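Side-chain contacts in putative xanthine dehydrogenase YAGS fad-binding subunit (Escherichia coli, PDB 5G5G), which binds molybdenum carried by a pterin cytosine dinucleotide and probably forms the aldehyde-oxidising subunit of a three-chain periplasmic enzyme: residues 245-250 with 345-350; 208-211 with 215-218; 280-285 with 315-320; 96-99 with 105-108. All coordinates share one frame; numbering follows the deposited sequence.

Contact 1 of 4, residues 245-250 with 345-350. With MOS (dioxothiomolybdenum(VI) ion), chain Z; MCN (pterin cytosine dinucleotide), chain Y.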
# COMPACT_ATOMS: atom_id res chain seq x y z
N LYS C 245 -13.06 0.36 2.24
CA LYS C 245 -14.16 -0.04 1.39
C LYS C 245 -15.33 -0.57 2.18
O LYS C 245 -16.18 -1.23 1.65
CB LYS C 245 -13.67 -1.07 0.35
CG LYS C 245 -12.72 -0.44 -0.67
CD LYS C 245 -12.16 -1.48 -1.60
CE LYS C 245 -11.02 -0.92 -2.47
NZ LYS C 245 -10.40 -1.94 -3.37
N LEU C 246 -15.44 -0.19 3.45
CA LEU C 246 -16.64 -0.45 4.22
C LEU C 246 -17.85 0.27 3.75
O LEU C 246 -18.95 -0.19 4.00
CB LEU C 246 -16.47 -0.02 5.69
CG LEU C 246 -15.57 -0.89 6.54
CD1 LEU C 246 -15.18 -0.15 7.79
CD2 LEU C 246 -16.26 -2.20 6.85
N PHE C 247 -17.67 1.46 3.14
CA PHE C 247 -18.75 2.34 2.85
C PHE C 247 -18.84 2.67 1.36
O PHE C 247 -17.85 2.62 0.61
CB PHE C 247 -18.54 3.64 3.63
CG PHE C 247 -18.09 3.42 5.05
CD1 PHE C 247 -18.90 2.73 5.91
CD2 PHE C 247 -16.83 3.87 5.48
CE1 PHE C 247 -18.49 2.50 7.23
CE2 PHE C 247 -16.43 3.63 6.79
CZ PHE C 247 -17.25 2.95 7.65
N LEU C 248 -20.00 3.12 0.96
CA LEU C 248 -20.17 3.75 -0.37
C LEU C 248 -19.18 4.90 -0.61
O LEU C 248 -19.10 5.84 0.23
CB LEU C 248 -21.59 4.28 -0.47
CG LEU C 248 -22.07 4.62 -1.88
CD1 LEU C 248 -22.30 3.31 -2.61
CD2 LEU C 248 -23.34 5.43 -1.74
N ARG C 249 -18.48 4.87 -1.76
CA ARG C 249 -17.58 5.95 -2.14
C ARG C 249 -18.02 6.57 -3.52
O ARG C 249 -18.99 6.11 -4.13
CB ARG C 249 -16.16 5.42 -2.22
CG ARG C 249 -15.65 4.80 -0.92
CD ARG C 249 -14.58 5.66 -0.20
NE ARG C 249 -15.11 6.93 0.19
CZ ARG C 249 -15.78 7.18 1.32
NH1 ARG C 249 -16.01 6.22 2.21
NH2 ARG C 249 -16.24 8.40 1.55
N SER C 250 -17.30 7.60 -3.94
CA SER C 250 -17.69 8.43 -5.08
C SER C 250 -17.78 7.62 -6.39
O SER C 250 -18.56 7.95 -7.28
CB SER C 250 -16.73 9.60 -5.22
OG SER C 250 -15.39 9.16 -5.43
N GLU C 345 -12.42 13.21 5.08
CA GLU C 345 -13.14 12.45 6.11
C GLU C 345 -12.22 11.42 6.77
O GLU C 345 -11.68 10.54 6.11
CB GLU C 345 -14.32 11.68 5.50
CG GLU C 345 -15.23 10.97 6.51
CD GLU C 345 -16.35 10.23 5.81
OE1 GLU C 345 -17.19 10.89 5.15
OE2 GLU C 345 -16.41 9.00 5.96
N GLY C 346 -12.13 11.48 8.09
CA GLY C 346 -11.52 10.46 8.88
C GLY C 346 -12.49 9.31 9.07
O GLY C 346 -13.70 9.51 9.28
N ASN C 347 -11.98 8.10 9.01
CA ASN C 347 -12.85 6.95 9.23
C ASN C 347 -12.01 5.70 9.46
O ASN C 347 -10.78 5.76 9.57
CB ASN C 347 -13.86 6.78 8.05
CG ASN C 347 -15.25 6.35 8.52
OD1 ASN C 347 -15.40 5.43 9.36
ND2 ASN C 347 -16.25 6.95 7.93
N ALA C 348 -12.70 4.56 9.46
CA ALA C 348 -12.08 3.28 9.78
C ALA C 348 -10.90 2.90 8.92
O ALA C 348 -10.94 2.94 7.67
CB ALA C 348 -13.09 2.16 9.69
N MET C 349 -9.87 2.46 9.61
CA MET C 349 -8.78 1.73 9.03
C MET C 349 -8.42 0.63 10.03
O MET C 349 -8.58 0.83 11.24
CB MET C 349 -7.60 2.62 8.74
CG MET C 349 -6.41 1.91 8.14
SD MET C 349 -5.18 3.12 7.52
CE MET C 349 -3.70 2.15 7.29
N ARG C 350 -8.01 -0.50 9.47
CA ARG C 350 -7.71 -1.77 10.21
C ARG C 350 -7.46 -1.53 11.70
O ARG C 350 -6.47 -0.90 12.06
CB ARG C 350 -6.54 -2.46 9.55
CG ARG C 350 -6.41 -3.94 9.96
CD ARG C 350 -5.32 -4.55 9.12
NE ARG C 350 -5.29 -6.00 9.22
CZ ARG C 350 -4.67 -6.83 8.37
NH1 ARG C 350 -3.95 -6.37 7.38
NH2 ARG C 350 -4.73 -8.15 8.56
MO MOS Z . -11.98 -3.18 9.30
S MOS Z . -11.40 -0.99 9.83
O1 MOS Z . -12.93 -2.77 7.84
O2 MOS Z . -13.33 -2.81 10.86
N1 MCN Y . -9.67 -16.63 10.44
C2 MCN Y . -9.51 -18.06 10.70
N3 MCN Y . -10.08 -18.23 12.10
C4 MCN Y . -10.52 -17.38 13.02
C5 MCN Y . -10.70 -16.00 12.46
C6 MCN Y . -10.22 -15.70 11.29
O2 MCN Y . -9.10 -18.88 10.05
N4 MCN Y . -10.88 -17.61 14.23
C1' MCN Y . -9.00 -16.24 9.21
C2D MCN Y . -9.82 -16.65 7.93
O2' MCN Y . -8.93 -16.82 6.83
C3' MCN Y . -10.62 -15.47 7.80
C4D MCN Y . -9.78 -14.15 8.12
O4D MCN Y . -8.89 -14.81 9.15
O3' MCN Y . -11.27 -15.19 6.51
C5' MCN Y . -10.30 -12.98 8.71
O5' MCN Y . -11.44 -13.20 9.51
PA MCN Y . -11.86 -12.11 10.52
O1A MCN Y . -13.27 -12.46 10.98
O2A MCN Y . -10.77 -11.86 11.50
O3A MCN Y . -11.97 -10.71 9.57
PB MCN Y . -13.23 -10.34 8.70
O1B MCN Y . -14.20 -9.58 9.50
O2B MCN Y . -13.69 -11.55 7.95
O3B MCN Y . -12.50 -9.45 7.63
C10 MCN Y . -12.26 -8.01 7.93
C9' MCN Y . -10.87 -7.70 8.35
C8' MCN Y . -10.85 -6.13 8.77
S8' MCN Y . -12.07 -5.48 9.70
C7' MCN Y . -9.98 -5.45 8.19
S7' MCN Y . -9.93 -3.67 8.36
C6' MCN Y . -8.74 -6.06 7.48
C7 MCN Y . -8.79 -7.63 7.82
O9' MCN Y . -9.99 -8.20 7.48
N5' MCN Y . -9.08 -5.89 5.98
C4A MCN Y . -8.31 -6.70 4.98
N8' MCN Y . -7.78 -8.28 6.96
C4B MCN Y . -7.71 -7.99 5.64
N1' MCN Y . -6.86 -8.74 4.84
C2' MCN Y . -6.89 -8.68 3.44
N2' MCN Y . -6.12 -9.34 2.71
N3' MCN Y . -7.43 -7.53 2.94
C4' MCN Y . -8.30 -6.61 3.51
O4' MCN Y . -8.88 -5.59 3.11
O HOH W 1 -17.68 7.26 4.35
O HOH W 2 -18.31 10.14 2.86

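Contact 2 of 4, residues 208-211 with 215-218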
# COMPACT_ATOMS: atom_id res chain seq x y z
N THR C 208 -18.90 -3.68 -8.08
CA THR C 208 -18.13 -2.72 -7.30
C THR C 208 -17.09 -3.44 -6.46
O THR C 208 -16.94 -4.67 -6.55
CB THR C 208 -19.10 -1.85 -6.42
OG1 THR C 208 -18.43 -0.72 -5.84
CG2 THR C 208 -19.72 -2.71 -5.34
N SER C 209 -16.35 -2.64 -5.67
CA SER C 209 -15.32 -3.13 -4.77
C SER C 209 -15.73 -2.63 -3.37
O SER C 209 -15.61 -1.45 -3.07
CB SER C 209 -13.93 -2.58 -5.20
OG SER C 209 -12.90 -3.18 -4.44
N ASN C 210 -16.37 -3.52 -2.59
CA ASN C 210 -17.01 -3.10 -1.36
C ASN C 210 -17.00 -4.27 -0.37
O ASN C 210 -17.32 -5.38 -0.75
CB ASN C 210 -18.42 -2.58 -1.64
CG ASN C 210 -19.00 -1.81 -0.47
OD1 ASN C 210 -19.21 -2.36 0.60
ND2 ASN C 210 -19.21 -0.51 -0.64
N GLN C 211 -16.68 -3.98 0.89
CA GLN C 211 -16.59 -4.96 1.96
C GLN C 211 -17.97 -5.38 2.51
O GLN C 211 -18.07 -6.43 3.17
CB GLN C 211 -15.77 -4.39 3.12
CG GLN C 211 -14.32 -4.04 2.80
CD GLN C 211 -13.53 -3.35 3.89
OE1 GLN C 211 -12.78 -2.40 3.67
NE2 GLN C 211 -13.72 -3.84 5.12
N TRP C 215 -24.90 -2.95 3.21
CA TRP C 215 -24.80 -1.52 3.52
C TRP C 215 -24.68 -0.76 2.22
O TRP C 215 -25.27 0.31 2.07
CB TRP C 215 -23.55 -1.20 4.32
CG TRP C 215 -23.57 -1.67 5.75
CD1 TRP C 215 -24.58 -2.30 6.42
CD2 TRP C 215 -22.51 -1.48 6.68
NE1 TRP C 215 -24.17 -2.58 7.74
CE2 TRP C 215 -22.92 -2.03 7.92
CE3 TRP C 215 -21.24 -0.91 6.58
CZ2 TRP C 215 -22.10 -1.98 9.06
CZ3 TRP C 215 -20.44 -0.85 7.71
CH2 TRP C 215 -20.85 -1.43 8.92
N CYS C 216 -23.87 -1.29 1.30
CA CYS C 216 -23.72 -0.63 -0.05
C CYS C 216 -25.06 -0.48 -0.72
O CYS C 216 -25.43 0.61 -1.22
CB CYS C 216 -22.78 -1.45 -0.92
SG CYS C 216 -22.42 -0.75 -2.56
N ARG C 217 -25.82 -1.56 -0.77
CA ARG C 217 -27.11 -1.53 -1.42
C ARG C 217 -28.06 -0.48 -0.81
O ARG C 217 -28.69 0.34 -1.52
CB ARG C 217 -27.73 -2.91 -1.34
CG ARG C 217 -28.93 -3.11 -2.23
CD ARG C 217 -29.54 -4.43 -1.87
NE ARG C 217 -30.83 -4.62 -2.47
CZ ARG C 217 -31.73 -5.48 -2.03
NH1 ARG C 217 -31.50 -6.22 -0.95
NH2 ARG C 217 -32.89 -5.57 -2.67
N THR C 218 -28.15 -0.49 0.52
CA THR C 218 -29.04 0.43 1.21
C THR C 218 -28.61 1.88 1.01
O THR C 218 -29.44 2.74 0.75
CB THR C 218 -29.10 0.11 2.69
OG1 THR C 218 -29.66 -1.19 2.82
CG2 THR C 218 -29.95 1.11 3.43

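Contact 3 of 4, residues 280-285 with 315-320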
# COMPACT_ATOMS: atom_id res chain seq x y z
N THR C 280 -11.25 8.03 2.52
CA THR C 280 -11.09 8.24 3.95
C THR C 280 -9.65 7.91 4.37
O THR C 280 -8.90 7.29 3.61
CB THR C 280 -12.05 7.37 4.74
OG1 THR C 280 -11.75 5.99 4.59
CG2 THR C 280 -13.48 7.62 4.30
N HIS C 281 -9.35 8.31 5.59
CA HIS C 281 -8.08 8.04 6.20
C HIS C 281 -8.23 7.75 7.71
O HIS C 281 -9.15 8.20 8.29
CB HIS C 281 -7.17 9.29 6.12
CG HIS C 281 -7.76 10.51 6.76
ND1 HIS C 281 -7.43 10.93 8.02
CD2 HIS C 281 -8.69 11.39 6.31
CE1 HIS C 281 -8.13 11.99 8.34
NE2 HIS C 281 -8.90 12.29 7.31
N ARG C 282 -7.30 7.00 8.28
CA ARG C 282 -7.27 6.92 9.73
C ARG C 282 -6.98 8.34 10.27
O ARG C 282 -6.03 8.92 9.86
CB ARG C 282 -6.21 5.97 10.27
CG ARG C 282 -6.38 5.77 11.79
CD ARG C 282 -5.22 5.05 12.47
NE ARG C 282 -4.88 3.77 11.86
CZ ARG C 282 -5.51 2.59 12.05
NH1 ARG C 282 -6.68 2.51 12.67
NH2 ARG C 282 -5.06 1.50 11.44
N PRO C 283 -7.78 8.84 11.24
CA PRO C 283 -7.43 10.11 11.86
C PRO C 283 -6.14 10.02 12.64
O PRO C 283 -5.92 9.03 13.35
CB PRO C 283 -8.60 10.37 12.81
CG PRO C 283 -9.74 9.51 12.27
CD PRO C 283 -9.06 8.32 11.74
N ALA C 284 -5.33 11.06 12.51
CA ALA C 284 -4.23 11.32 13.40
C ALA C 284 -4.77 11.37 14.82
O ALA C 284 -5.97 11.69 15.04
CB ALA C 284 -3.54 12.64 13.09
N THR C 285 -3.91 11.03 15.78
CA THR C 285 -4.24 11.17 17.19
C THR C 285 -3.16 11.94 17.96
O THR C 285 -2.01 11.99 17.59
CB THR C 285 -4.51 9.81 17.93
OG1 THR C 285 -3.27 9.09 18.07
CG2 THR C 285 -5.54 8.95 17.15
N THR C 315 -16.71 10.67 12.90
CA THR C 315 -16.35 9.79 14.03
C THR C 315 -15.00 10.19 14.69
O THR C 315 -14.07 10.58 13.99
CB THR C 315 -16.24 8.31 13.58
OG1 THR C 315 -15.90 7.51 14.71
CG2 THR C 315 -15.16 8.06 12.58
N PRO C 316 -14.90 10.04 16.03
CA PRO C 316 -13.56 10.07 16.62
C PRO C 316 -12.78 8.81 16.32
O PRO C 316 -13.32 7.80 15.91
CB PRO C 316 -13.83 10.13 18.13
CG PRO C 316 -15.23 9.66 18.32
CD PRO C 316 -15.97 9.84 17.02
N GLU C 317 -11.47 8.89 16.51
CA GLU C 317 -10.64 7.67 16.51
C GLU C 317 -10.63 7.14 17.98
O GLU C 317 -10.16 7.80 18.91
CB GLU C 317 -9.25 7.97 15.95
CG GLU C 317 -8.32 6.74 15.83
CD GLU C 317 -8.72 5.67 14.79
OE1 GLU C 317 -9.71 5.87 14.06
OE2 GLU C 317 -7.99 4.68 14.61
N THR C 318 -11.21 5.97 18.17
CA THR C 318 -11.58 5.48 19.54
C THR C 318 -10.35 4.88 20.24
O THR C 318 -10.33 3.72 20.65
CB THR C 318 -12.76 4.49 19.47
OG1 THR C 318 -12.54 3.53 18.43
CG2 THR C 318 -14.02 5.26 19.13
N ALA C 319 -9.36 5.74 20.47
CA ALA C 319 -8.06 5.28 20.93
C ALA C 319 -7.89 4.99 22.44
O ALA C 319 -6.83 4.58 22.83
CB ALA C 319 -7.00 6.27 20.47
N VAL C 320 -8.93 5.15 23.24
CA VAL C 320 -8.79 4.94 24.70
C VAL C 320 -9.50 3.68 25.13
O VAL C 320 -9.35 3.27 26.26
CB VAL C 320 -9.27 6.15 25.51
CG1 VAL C 320 -8.53 7.39 25.05
CG2 VAL C 320 -10.76 6.35 25.37

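Contact 4 of 4, residues 96-99 with 105-108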
# COMPACT_ATOMS: atom_id res chain seq x y z
N THR C 96 -20.09 10.85 5.91
CA THR C 96 -20.09 12.15 6.54
C THR C 96 -19.96 13.22 5.45
O THR C 96 -20.88 14.00 5.27
CB THR C 96 -18.96 12.33 7.57
OG1 THR C 96 -19.12 11.32 8.57
CG2 THR C 96 -18.99 13.69 8.21
N ALA C 97 -18.84 13.23 4.74
CA ALA C 97 -18.73 14.08 3.57
C ALA C 97 -19.69 13.62 2.47
O ALA C 97 -19.85 12.42 2.19
CB ALA C 97 -17.30 14.04 3.03
N ARG C 98 -20.27 14.57 1.76
CA ARG C 98 -21.03 14.20 0.58
C ARG C 98 -20.13 13.58 -0.44
O ARG C 98 -19.01 14.01 -0.65
CB ARG C 98 -21.66 15.44 -0.04
CG ARG C 98 -22.81 16.01 0.78
CD ARG C 98 -23.59 17.11 0.03
NE ARG C 98 -24.69 17.51 0.92
CZ ARG C 98 -25.82 16.79 1.16
NH1 ARG C 98 -26.10 15.65 0.53
NH2 ARG C 98 -26.72 17.24 2.05
N LEU C 99 -20.66 12.59 -1.16
CA LEU C 99 -19.87 11.91 -2.20
C LEU C 99 -19.82 12.74 -3.51
O LEU C 99 -18.94 12.54 -4.32
CB LEU C 99 -20.42 10.53 -2.50
CG LEU C 99 -20.34 9.58 -1.30
CD1 LEU C 99 -20.98 8.28 -1.68
CD2 LEU C 99 -18.89 9.38 -0.89
N ILE C 105 -17.76 23.00 -0.98
CA ILE C 105 -16.60 22.09 -0.96
C ILE C 105 -16.24 21.82 0.52
O ILE C 105 -15.94 22.77 1.26
CB ILE C 105 -15.40 22.70 -1.66
CG1 ILE C 105 -15.73 23.06 -3.15
CG2 ILE C 105 -14.20 21.79 -1.57
CD1 ILE C 105 -16.05 21.86 -4.03
N GLU C 106 -16.29 20.54 0.88
CA GLU C 106 -15.97 20.05 2.24
C GLU C 106 -14.54 19.57 2.43
O GLU C 106 -14.03 19.64 3.56
CB GLU C 106 -16.91 18.94 2.63
CG GLU C 106 -18.39 19.33 2.56
CD GLU C 106 -19.24 18.12 2.72
OE1 GLU C 106 -19.39 17.70 3.84
OE2 GLU C 106 -19.73 17.53 1.75
N HIS C 107 -13.89 19.13 1.37
CA HIS C 107 -12.48 18.70 1.47
C HIS C 107 -11.80 18.70 0.13
O HIS C 107 -12.46 18.63 -0.91
CB HIS C 107 -12.37 17.32 2.21
CG HIS C 107 -13.00 16.17 1.46
ND1 HIS C 107 -12.33 15.48 0.48
CD2 HIS C 107 -14.25 15.65 1.48
CE1 HIS C 107 -13.10 14.52 0.02
NE2 HIS C 107 -14.29 14.62 0.58
N TYR C 108 -10.47 18.70 0.17
CA TYR C 108 -9.67 18.61 -1.03
C TYR C 108 -9.98 17.30 -1.77
O TYR C 108 -10.19 16.22 -1.15
CB TYR C 108 -8.20 18.69 -0.65
CG TYR C 108 -7.27 18.75 -1.81
CD1 TYR C 108 -7.18 19.88 -2.62
CD2 TYR C 108 -6.51 17.67 -2.12
CE1 TYR C 108 -6.31 19.89 -3.70
CE2 TYR C 108 -5.64 17.67 -3.17
CZ TYR C 108 -5.57 18.78 -3.97
OH TYR C 108 -4.69 18.73 -5.04
O HOH W 3 -21.78 16.51 4.42
O HOH W 4 -16.39 13.08 -0.48

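Contact 1 of 4, residues 245-250 with 345-350
Glu-345 meets Arg-249 through water rather than in a salt bridge: OE2 of Glu-345 and NH2 of Arg-249 stay 4.5 Å apart. One water joins OE2 to NH1 of Arg-249. A second joins OE1 to NH2, weakly at NH2. OE1 also takes the backbone N-H groups of Thr-96 and Ala-97. OE2 takes a bond from Asn-347: ND2 lies 2.8 Å from it with an angle of 160°, in the plane of the amide and tilted out of the carboxylate plane, on its anti side. OD1 of Asn-347 receives the backbone N of Ala-348, and the two bonds probably hold the amide one way round. The same OD1 lies 3.3 Å from CE2 of Phe-247, with ring and amide planes 37° apart. CB of Leu-246 covers the centre of one face of that ring. Both segments are loops of the molybdopterin-binding part of the xanthine dehydrogenase family fold, and here they reach the metal. CB of Ala-348 packs 3.6 Å from CD1 of Leu-246 and touches the sulfur on molybdenum. CD1 of Leu-246 sits 3.5 Å from O1 of the metal group. The backbone from Met-349 to Arg-350 passes the same sulfur. Arg-350 runs extended along the pterin, with CG anti to the backbone N (chi1 -163°), and one guanidinium face lies over N8'. NE of Arg-350 is held by the carbonyl of Gly-691.

Contact 2 of 4, residues 208-211 with 215-218
Asn-210 and Cys-216 form the tight part of this contact. CB of Cys-216 lies over the flat side of the amide of Asn-210, 3.7 Å from ND2. The thiol lies beside CB, with SG also 3.7 Å from ND2 of Asn-210. CG of Asn-210 is anti to the backbone N (chi1 -165°), which carries the amide across to the helix. OD1 accepts the backbone N-H of Met-212, two residues on, as in an Asx turn. The amide is therefore held by its own chain just where the loop enters helix 213-224. Strands 203-208 and 231-234 run parallel on either side of that helix in sequence, so this is the first corner of a beta-alpha-beta crossover. The other approach is looser. CG2 of Thr-208 comes only to 4.3 Å from SG of Cys-216, while its OG1 bonds to Ser-195. Further round the helix the surface opens to solvent: Trp-215 is partly exposed and Thr-218 is exposed. Gln-211, next after Asn-210, bonds through NE2 to an oxygen of the molybdenum group. No hydrogen bond crosses between the segments. The loop and helix meet here by van der Waals fit, and the polar OD1 is satisfied within its own turn.

Contact 3 of 4, residues 280-285 with 315-320
The backbones come nearest at Pro-283 and Glu-317, whose CA atoms are 6.2 Å apart. Both segments are loops at the open end of a beta-hairpin: 280-285 leads into strand 285-293, and the loop 315-320 follows its antiparallel partner 299-310. Glu-317 carries most of the contact. Its chain bends at chi2 (67°), and this brings the carboxylate back to Arg-282. NH1 of Arg-282 makes a salt bridge to OE2 of Glu-317 at 3.2 Å, with an N-H...O angle of 155°. The oxygen lies at the guanidinium edge, near its plane, while the two flat groups are turned 68° apart. OE2 also accepts the backbone N-H of Gly-353. NE of Arg-282 goes to Gln-185, and NH2 to the carbonyl of Arg-350. The aliphatic part of Glu-317 is packed as well, with CG 3.8 Å from CG2 of Thr-285. An alanine here has no carboxylate, which would probably leave the charge of Arg-282 and the N-H of Gly-353 without their shared mate and open a gap beside CG2 of Thr-285. The ring of Pro-283 crosses the glutamate at about a right angle, its CD 3.4 Å from OE1 of Glu-317.

Contact 4 of 4, residues 96-99 with 105-108
Ala-97 and Glu-106 bring the two backbones closest, with CA atoms 6.7 Å apart, and neither touching part is helix or strand. Glu-106 reaches across with its chain extended beyond CG (chi2 170°). Its OE2 accepts the backbone N of Arg-98 at 3.0 Å, with an angle of 155°; the donor comes from the syn side, 23° out of the carboxylate plane. OE1 turns to a water that donates both to it and to the carbonyl O of Thr-96. The carboxylate thus holds two successive peptide groups, one directly and one through water. The charged end of Arg-98 does not pair with it: NE stays 5.0 Å from OE2 of Glu-106. Instead the root of the arginine crosses the glutamate at a slant, with CB of Arg-98 3.4 Å from OE2 of Glu-106. An alanine in place of Glu-106 would leave the N-H of Arg-98 without this acceptor and is likely to let the 96-99 loop shift. Beside this, CB of Ala-97 meets the ring edge of His-107, 3.8 Å from CD2. ND1 of His-107 donates to the carbonyl O of Tyr-108, which helps to fix the ring. On its other side, NE2 shares a second water with the carbonyl O of Arg-98. In the a/b hammerhead region, the contact links the loop after helix 83-86 to the loop between strands 104-105 and 111-117, the latter in a seven-stranded mixed sheet.

In the fold
Contact 4 comes first along the chain and closes a short loop in the hammerhead part. Contact 2 follows, closing an even shorter turn between strand 203-208 and helix 213-224. Contact 1 then closes a long loop, and contact 3 is nested inside it; no two contacts cross. Contact 1 touches all the others. The backbone of Lys-245 bonds to Gln-211 of contact 2. Asn-347 N bonds to the carbonyl of His-281 in contact 3. By touching contact 4 as well, contact 1 ties the hammerhead to the cofactor-binding region. Contacts 2 and 3 do not touch, their centres being about 22 Å apart.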